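Putative aliphatic sulfonates-binding protein (Escherichia coli, PDB 2X26) probably acts as the periplasmic binding protein of an ABC transport system for aliphatic sulfonates. Local coordinates at residues Phe66-Gly71 and Val278-Arg283; Pro81-Ala86 and Ala239-His244; Leu121-Gln126 and Thr179-Thr184. All coordinates share one frame; numbering follows the deposited sequence. Where two conformers were deposited one is given.

Contact 1 of 3, residues Phe66-Gly71 and Val278-Arg283; sequences FAQAAG and VDIRQR
The carbonyl O of Gln-68 accepts the N-H of Gly-71 at 2.9 Å and has Arg-283 NH2 beside it at 3.4 Å, where the angle is too poor for a hydrogen bond. The guanidinium instead spends NH2 on Ala-72 O, in the turn that closes helix 62-69. That turn is a Schellman motif: Gly-71, at positive phi, is the C' residue, with Ala-72 N returning to Ala-67 O. Arg-283 NH1 adds a weak bond to Gln-282 OE1, bent to 122° at the hydrogen, within its own 3-10 turn. The side chains of Gln-68 and Arg-283 run antiparallel alongside each other, their amide and guanidinium planes 56° apart. CB and CG of Arg-283 lie along the glutamine amide, and the bend at the second torsion (chi2 -63°) sends CD and the guanidinium back toward the helix end; CB is 3.8 Å from Gln-68 NE2. The amide itself is held elsewhere, NE2 by Leu-74 O and OE1 weakly by Tyr-76 OH. Ile-280 comes in roughly perpendicular to Gln-68 and brings CD1 to 3.8 Å from OE1. On the apolar side Val-278 forks over the helix. Its CG1 meets Gln-68 CB at 3.8 Å, while CG2 lies 3.5 Å from Ala-69 CA and almost as near to the methyl of that alanine. Gln-262, of helix 255-270, holds the backbone on both sides of Asp-279, and Arg-283 pairs through its backbone with Tyr-76 of strand 74-80. The chain after the last long helix thus returns to the first lobe. The polar ends of Gln-68 and Arg-283 find their main partners just beyond helix 62-69, leaving adhesion between the segments to van der Waals contact of methyls, methylenes and a buried amide.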
# COMPACT_ATOMS: atom_id res chain seq x y z
N PHE A 66 7.63 4.66 9.20
CA PHE A 66 7.46 4.67 10.68
C PHE A 66 8.03 3.42 11.37
O PHE A 66 8.74 3.54 12.36
CB PHE A 66 5.99 4.82 11.07
CG PHE A 66 5.46 6.18 10.88
CD1 PHE A 66 5.35 7.04 11.95
CD2 PHE A 66 5.05 6.60 9.63
CE1 PHE A 66 4.86 8.32 11.76
CE2 PHE A 66 4.54 7.87 9.44
CZ PHE A 66 4.46 8.73 10.51
N ALA A 67 7.73 2.25 10.84
CA ALA A 67 8.22 1.00 11.47
C ALA A 67 9.76 0.90 11.39
O ALA A 67 10.44 0.54 12.35
CB ALA A 67 7.51 -0.26 10.80
N GLN A 68 10.32 1.26 10.24
CA GLN A 68 11.74 1.07 10.06
C GLN A 68 12.48 2.10 10.87
O GLN A 68 13.56 1.84 11.41
CB GLN A 68 12.11 1.05 8.55
CG GLN A 68 11.36 -0.18 7.86
CD GLN A 68 11.30 -0.10 6.32
OE1 GLN A 68 11.46 0.98 5.70
NE2 GLN A 68 11.05 -1.25 5.71
N ALA A 69 11.90 3.30 10.99
CA ALA A 69 12.57 4.35 11.75
C ALA A 69 12.69 3.94 13.21
O ALA A 69 13.57 4.42 13.95
CB ALA A 69 11.80 5.65 11.63
N ALA A 70 11.77 3.09 13.63
CA ALA A 70 11.79 2.49 15.01
C ALA A 70 12.64 1.23 15.15
O ALA A 70 12.55 0.52 16.19
CB ALA A 70 10.38 2.21 15.47
N GLY A 71 13.40 0.91 14.13
CA GLY A 71 14.29 -0.25 14.21
C GLY A 71 13.71 -1.56 13.68
O GLY A 71 14.43 -2.55 13.68
N VAL A 278 16.25 6.98 8.10
CA VAL A 278 16.32 5.54 7.85
C VAL A 278 17.23 5.31 6.63
O VAL A 278 17.31 6.17 5.77
CB VAL A 278 14.90 4.92 7.60
CG1 VAL A 278 14.95 3.36 7.42
CG2 VAL A 278 13.97 5.27 8.73
N ASP A 279 17.89 4.17 6.56
CA ASP A 279 18.62 3.81 5.35
C ASP A 279 17.69 2.91 4.52
O ASP A 279 17.73 1.68 4.68
CB ASP A 279 19.89 3.04 5.73
CG ASP A 279 20.77 2.71 4.52
OD1 ASP A 279 20.36 3.01 3.37
OD2 ASP A 279 21.87 2.16 4.72
N ILE A 280 16.85 3.48 3.66
CA ILE A 280 15.85 2.65 2.97
C ILE A 280 16.48 1.51 2.17
O ILE A 280 15.95 0.39 2.15
CB ILE A 280 14.93 3.49 2.02
CG1 ILE A 280 14.10 4.48 2.85
CG2 ILE A 280 14.05 2.57 1.04
CD1 ILE A 280 13.17 3.77 3.81
N ARG A 281 17.62 1.79 1.52
CA ARG A 281 18.24 0.77 0.70
C ARG A 281 18.65 -0.49 1.48
O ARG A 281 18.63 -1.56 0.91
CB ARG A 281 19.43 1.32 -0.08
CG ARG A 281 18.96 2.27 -1.20
CD ARG A 281 20.11 3.13 -1.61
NE ARG A 281 19.77 4.14 -2.60
CZ ARG A 281 19.43 5.40 -2.33
NH1 ARG A 281 19.33 5.82 -1.07
NH2 ARG A 281 19.19 6.24 -3.33
N GLN A 282 18.98 -0.35 2.76
CA GLN A 282 19.34 -1.50 3.61
C GLN A 282 18.14 -2.46 3.80
O GLN A 282 18.32 -3.66 4.08
CB GLN A 282 19.87 -0.98 4.98
CG GLN A 282 20.56 -2.02 5.92
CD GLN A 282 19.62 -2.90 6.77
OE1 GLN A 282 18.52 -2.49 7.19
NE2 GLN A 282 20.08 -4.13 7.03
N ARG A 283 16.92 -1.92 3.63
CA ARG A 283 15.68 -2.66 3.83
C ARG A 283 15.11 -3.22 2.52
O ARG A 283 14.01 -3.77 2.54
CB ARG A 283 14.61 -1.78 4.51
CG ARG A 283 14.99 -1.24 5.89
CD ARG A 283 15.20 -2.35 6.91
NE ARG A 283 14.92 -1.87 8.28
CZ ARG A 283 15.75 -1.11 9.00
NH1 ARG A 283 16.91 -0.70 8.50
NH2 ARG A 283 15.39 -0.73 10.23

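Contact 2 of 3, residues Pro81-Ala86 and Ala239-His244; sequences PPKPKA and ASYLDH
Lys-83 and Tyr-241 meet beside one of the crossovers between the two lobes of this class II periplasmic binding protein fold: residues 81-86 run from strand 74-80 of one sheet to strand 87-92 of the other, and the end of helix 235-243 packs against them. Lys-83 leaves the backbone with CG beside its own N, then kinks at chi3 (-40°). The kink turns its ammonium toward the tyrosine, and the lysine chain lies nearly square to the tyrosine. NZ stands 3.8 Å from Tyr-241 OH, set obliquely to the ring, and two waters complete the link. One accepts from NZ at 2.8 Å and donates to Tyr-241 O; the other accepts from NZ and is hydrogen-bonded to Tyr-241 OH. The tyrosine has CG opposite its backbone N (chi1 177°), which swings the phenol along the helix flank toward the lysine. A bound glycerol, probably from the crystallisation liquor, lies about 3 Å from the lysine side chain. His-244 has CG beside its own N (chi1 -57°). The imidazole is thereby folded back over the last turn, with Ser-240 O 3.1 Å above the ring plane and over its centre. Asp-160 accepts from ND1 and Tyr-163 stacks on the ring, so a bond and a stack fix its rotation. On the side of residues 81-86, His-244 CB sits 3.7 Å from Lys-85 O and close to the methyl of Ala-86. Lys-85 starts toward the histidine but its extended chain leads off, leaving CB as the part of its side chain that touches, against His-244 O. Backbones are joined by a third water, which accepts from Lys-85 N at 3.0 Å and donates to His-244 O at 2.7 Å.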
# COMPACT_ATOMS: atom_id res chain seq x y z
N PRO A 81 2.95 0.08 -8.90
CA PRO A 81 3.06 1.48 -9.36
C PRO A 81 2.25 2.42 -8.50
O PRO A 81 1.28 2.01 -7.92
CB PRO A 81 2.45 1.44 -10.77
CG PRO A 81 2.45 -0.07 -11.17
CD PRO A 81 2.27 -0.80 -9.87
N PRO A 82 2.64 3.68 -8.45
CA PRO A 82 1.83 4.65 -7.76
C PRO A 82 0.47 4.88 -8.44
O PRO A 82 0.31 4.57 -9.62
CB PRO A 82 2.65 5.96 -7.90
CG PRO A 82 3.53 5.79 -8.99
CD PRO A 82 3.74 4.30 -9.21
N LYS A 83 -0.47 5.43 -7.67
CA LYS A 83 -1.82 5.71 -8.18
C LYS A 83 -2.06 7.20 -8.06
O LYS A 83 -2.83 7.62 -7.20
CB LYS A 83 -2.88 4.96 -7.34
CG LYS A 83 -2.75 3.43 -7.34
CD LYS A 83 -4.05 2.74 -6.76
CE LYS A 83 -4.70 3.43 -5.52
NZ LYS A 83 -6.21 3.15 -5.24
N PRO A 84 -1.45 8.00 -8.95
CA PRO A 84 -1.59 9.48 -8.74
C PRO A 84 -3.01 10.01 -8.87
O PRO A 84 -3.34 10.99 -8.19
CB PRO A 84 -0.70 10.07 -9.81
CG PRO A 84 -0.56 9.01 -10.89
CD PRO A 84 -0.59 7.68 -10.09
N LYS A 85 -3.84 9.34 -9.65
CA LYS A 85 -5.24 9.75 -9.86
C LYS A 85 -6.18 9.35 -8.73
O LYS A 85 -7.33 9.76 -8.74
CB LYS A 85 -5.77 9.15 -11.16
CG LYS A 85 -5.02 9.74 -12.38
CD LYS A 85 -5.35 8.99 -13.67
CE LYS A 85 -5.26 9.97 -14.89
NZ LYS A 85 -5.12 9.31 -16.25
N ALA A 86 -5.66 8.59 -7.77
CA ALA A 86 -6.41 8.07 -6.65
C ALA A 86 -6.13 8.85 -5.34
O ALA A 86 -6.73 8.59 -4.31
CB ALA A 86 -6.01 6.60 -6.49
N ALA A 239 -16.54 1.18 -9.34
CA ALA A 239 -16.20 1.42 -10.75
C ALA A 239 -15.22 2.60 -10.88
O ALA A 239 -14.21 2.51 -11.58
CB ALA A 239 -17.46 1.68 -11.58
N SER A 240 -15.57 3.73 -10.24
CA SER A 240 -14.73 4.94 -10.19
C SER A 240 -13.39 4.61 -9.55
O SER A 240 -12.33 5.00 -10.07
CB SER A 240 -15.45 6.00 -9.36
OG SER A 240 -14.75 7.25 -9.34
N TYR A 241 -13.42 3.89 -8.43
CA TYR A 241 -12.20 3.48 -7.77
C TYR A 241 -11.23 2.71 -8.68
O TYR A 241 -10.01 3.03 -8.74
CB TYR A 241 -12.58 2.58 -6.58
CG TYR A 241 -11.43 2.02 -5.82
CD1 TYR A 241 -10.85 2.72 -4.79
CD2 TYR A 241 -10.92 0.77 -6.15
CE1 TYR A 241 -9.74 2.17 -4.09
CE2 TYR A 241 -9.85 0.22 -5.46
CZ TYR A 241 -9.28 0.91 -4.45
OH TYR A 241 -8.25 0.32 -3.76
N LEU A 242 -11.74 1.73 -9.43
CA LEU A 242 -10.88 0.96 -10.36
C LEU A 242 -10.39 1.83 -11.51
O LEU A 242 -9.22 1.70 -11.95
CB LEU A 242 -11.66 -0.26 -10.90
CG LEU A 242 -11.97 -1.36 -9.88
CD1 LEU A 242 -12.68 -2.45 -10.72
CD2 LEU A 242 -10.68 -1.95 -9.24
N ASP A 243 -11.23 2.76 -11.97
CA ASP A 243 -10.84 3.67 -13.05
C ASP A 243 -9.68 4.64 -12.66
O ASP A 243 -9.06 5.23 -13.54
CB ASP A 243 -12.05 4.46 -13.51
CG ASP A 243 -13.02 3.64 -14.33
OD1 ASP A 243 -12.59 2.55 -14.81
OD2 ASP A 243 -14.19 4.10 -14.52
N HIS A 244 -9.41 4.83 -11.37
CA HIS A 244 -8.31 5.71 -10.96
C HIS A 244 -6.99 4.95 -10.79
O HIS A 244 -6.01 5.54 -10.35
CB HIS A 244 -8.64 6.45 -9.66
CG HIS A 244 -9.89 7.25 -9.74
ND1 HIS A 244 -10.77 7.38 -8.68
CD2 HIS A 244 -10.43 7.96 -10.77
CE1 HIS A 244 -11.78 8.14 -9.05
NE2 HIS A 244 -11.60 8.51 -10.31
O HOH W 1 -8.21 4.06 -6.91
O HOH W 2 -5.89 0.17 -5.36
O HOH W 3 -3.59 6.63 -10.84

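Contact 3 of 3, residues Leu121-Gln126 and Thr179-Thr184; sequences LRALRQ and TDLNQT
Gln-126 and Leu-181 each place CG beside their own backbone N, chi1 -75° and -60°; beyond CG the glutamine runs out extended, and the leucine sends CD2 to meet it. The two side chains come together at a slant. CD2 lies over the flat of the amide, 3.5 Å from Gln-126 CD, with OE1 and NE2 about equally near. At the amide's polar end OE1 accepts a hydrogen bond from Lys-176 NZ, and NE2 lies 3.5 Å from Asp-180 O. Further back along the helix, Leu-181 CD2 reaches Arg-122 O at 4.2 Å, and CD1 comes to 4.3 Å from Ala-123 CB; both methyls of the leucine thus touch the helix. Arg-122 offers its carbonyl O and CB, while its NE is hydrogen-bonded to Asn-118 OD1 one turn earlier. The leucine is buried, while the glutamine is exposed. Residues 179-184 carry the chain from strand 172-177, the edge of one sheet, to strand 186-191 in the other; Leu-181 also rests on Leu-119 of helix 115-126, Ala-123 touches Ile-89 of strand 87-92, and Thr-184 reaches helix 255-270.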
# COMPACT_ATOMS: atom_id res chain seq x y z
N LEU A 121 2.12 18.14 1.96
CA LEU A 121 3.47 18.77 2.10
C LEU A 121 4.10 19.02 0.73
O LEU A 121 4.63 20.10 0.49
CB LEU A 121 4.43 17.90 2.90
CG LEU A 121 4.26 17.89 4.43
CD1 LEU A 121 5.17 16.83 5.01
CD2 LEU A 121 4.69 19.24 4.96
N ARG A 122 4.04 18.01 -0.16
CA ARG A 122 4.65 18.13 -1.49
C ARG A 122 3.94 19.09 -2.43
O ARG A 122 4.59 19.86 -3.13
CB ARG A 122 4.75 16.77 -2.15
CG ARG A 122 5.78 15.88 -1.47
CD ARG A 122 5.56 14.49 -1.95
NE ARG A 122 6.29 13.57 -1.10
CZ ARG A 122 7.51 13.12 -1.37
NH1 ARG A 122 8.15 13.50 -2.49
NH2 ARG A 122 8.07 12.28 -0.51
N ALA A 123 2.60 19.05 -2.42
CA ALA A 123 1.81 19.98 -3.22
C ALA A 123 2.05 21.43 -2.79
O ALA A 123 2.20 22.33 -3.64
CB ALA A 123 0.31 19.64 -3.10
N LEU A 124 2.02 21.66 -1.47
CA LEU A 124 2.24 23.01 -0.96
C LEU A 124 3.63 23.50 -1.33
O LEU A 124 3.82 24.66 -1.73
CB LEU A 124 2.04 23.07 0.56
CG LEU A 124 0.61 22.86 1.07
CD1 LEU A 124 0.64 22.91 2.60
CD2 LEU A 124 -0.29 23.99 0.54
N ARG A 125 4.61 22.60 -1.22
CA ARG A 125 6.00 22.96 -1.53
C ARG A 125 6.16 23.42 -2.98
O ARG A 125 6.90 24.39 -3.25
CB ARG A 125 6.99 21.81 -1.24
CG ARG A 125 8.47 22.19 -1.46
CD ARG A 125 9.45 21.21 -0.78
NE ARG A 125 9.23 19.84 -1.25
CZ ARG A 125 9.82 18.74 -0.78
NH1 ARG A 125 10.73 18.81 0.19
NH2 ARG A 125 9.51 17.56 -1.30
N GLN A 126 5.47 22.75 -3.90
CA GLN A 126 5.48 23.18 -5.31
C GLN A 126 5.01 24.61 -5.46
O GLN A 126 5.56 25.35 -6.29
CB GLN A 126 4.55 22.34 -6.18
CG GLN A 126 5.02 21.00 -6.51
CD GLN A 126 4.21 20.36 -7.62
OE1 GLN A 126 2.96 20.50 -7.68
NE2 GLN A 126 4.88 19.58 -8.45
N THR A 179 -0.31 13.55 -9.67
CA THR A 179 0.25 13.29 -11.00
C THR A 179 1.65 13.81 -11.22
O THR A 179 2.53 13.10 -11.74
CB THR A 179 -0.66 13.84 -12.13
OG1 THR A 179 -1.81 13.01 -12.25
CG2 THR A 179 0.06 13.86 -13.47
N ASP A 180 1.88 15.05 -10.86
CA ASP A 180 3.18 15.63 -11.14
C ASP A 180 4.01 15.64 -9.83
O ASP A 180 5.02 16.34 -9.73
CB ASP A 180 3.00 17.00 -11.82
CG ASP A 180 2.28 16.89 -13.19
OD1 ASP A 180 2.58 15.95 -13.97
OD2 ASP A 180 1.44 17.75 -13.52
N LEU A 181 3.57 14.82 -8.86
CA LEU A 181 4.20 14.74 -7.53
C LEU A 181 5.17 13.58 -7.35
O LEU A 181 5.59 13.32 -6.22
CB LEU A 181 3.16 14.80 -6.39
CG LEU A 181 2.32 16.08 -6.39
CD1 LEU A 181 1.24 16.03 -5.34
CD2 LEU A 181 3.19 17.32 -6.19
N ASN A 182 5.52 12.92 -8.48
CA ASN A 182 6.46 11.78 -8.52
C ASN A 182 6.32 10.87 -7.31
O ASN A 182 7.19 10.76 -6.44
CB ASN A 182 7.92 12.21 -8.73
CG ASN A 182 8.16 12.80 -10.10
OD1 ASN A 182 7.23 13.28 -10.76
ND2 ASN A 182 9.42 12.79 -10.53
N GLN A 183 5.17 10.21 -7.27
CA GLN A 183 4.90 9.27 -6.22
C GLN A 183 5.68 7.93 -6.32
O GLN A 183 6.20 7.55 -7.36
CB GLN A 183 3.40 9.08 -6.17
CG GLN A 183 2.67 10.35 -5.80
CD GLN A 183 1.24 10.09 -5.50
OE1 GLN A 183 0.56 9.44 -6.29
NE2 GLN A 183 0.76 10.55 -4.35
N THR A 184 5.74 7.20 -5.21
CA THR A 184 6.62 6.02 -5.10
C THR A 184 5.99 4.67 -5.47
O THR A 184 6.60 3.84 -6.17
CB THR A 184 7.07 5.95 -3.64
OG1 THR A 184 7.79 7.15 -3.37
CG2 THR A 184 8.00 4.72 -3.37

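How the contacts relate
Contacts 2 and 3 each involve a crossing between the two sheets, and these crossings lie side by side: Pro-84 CA is 3.3 Å from Gln-183 OE1, and Pro-82 and Lys-83 also pack on Gln-183. The centres of contacts 2 and 3 are about 17 Å apart. Along the chain contact 3 is nested within the loop closed by contact 2, itself within that closed by contact 1. Contact 1 belongs to the first lobe, its centre about 28 Å from that of contact 2 and across the chain's centre; its nearest atoms come within about 8 Å of contact 3. The glycerol lies by Lys-83 of contact 2, at the junction of the lobes, where binding proteins of this fold commonly hold their ligand.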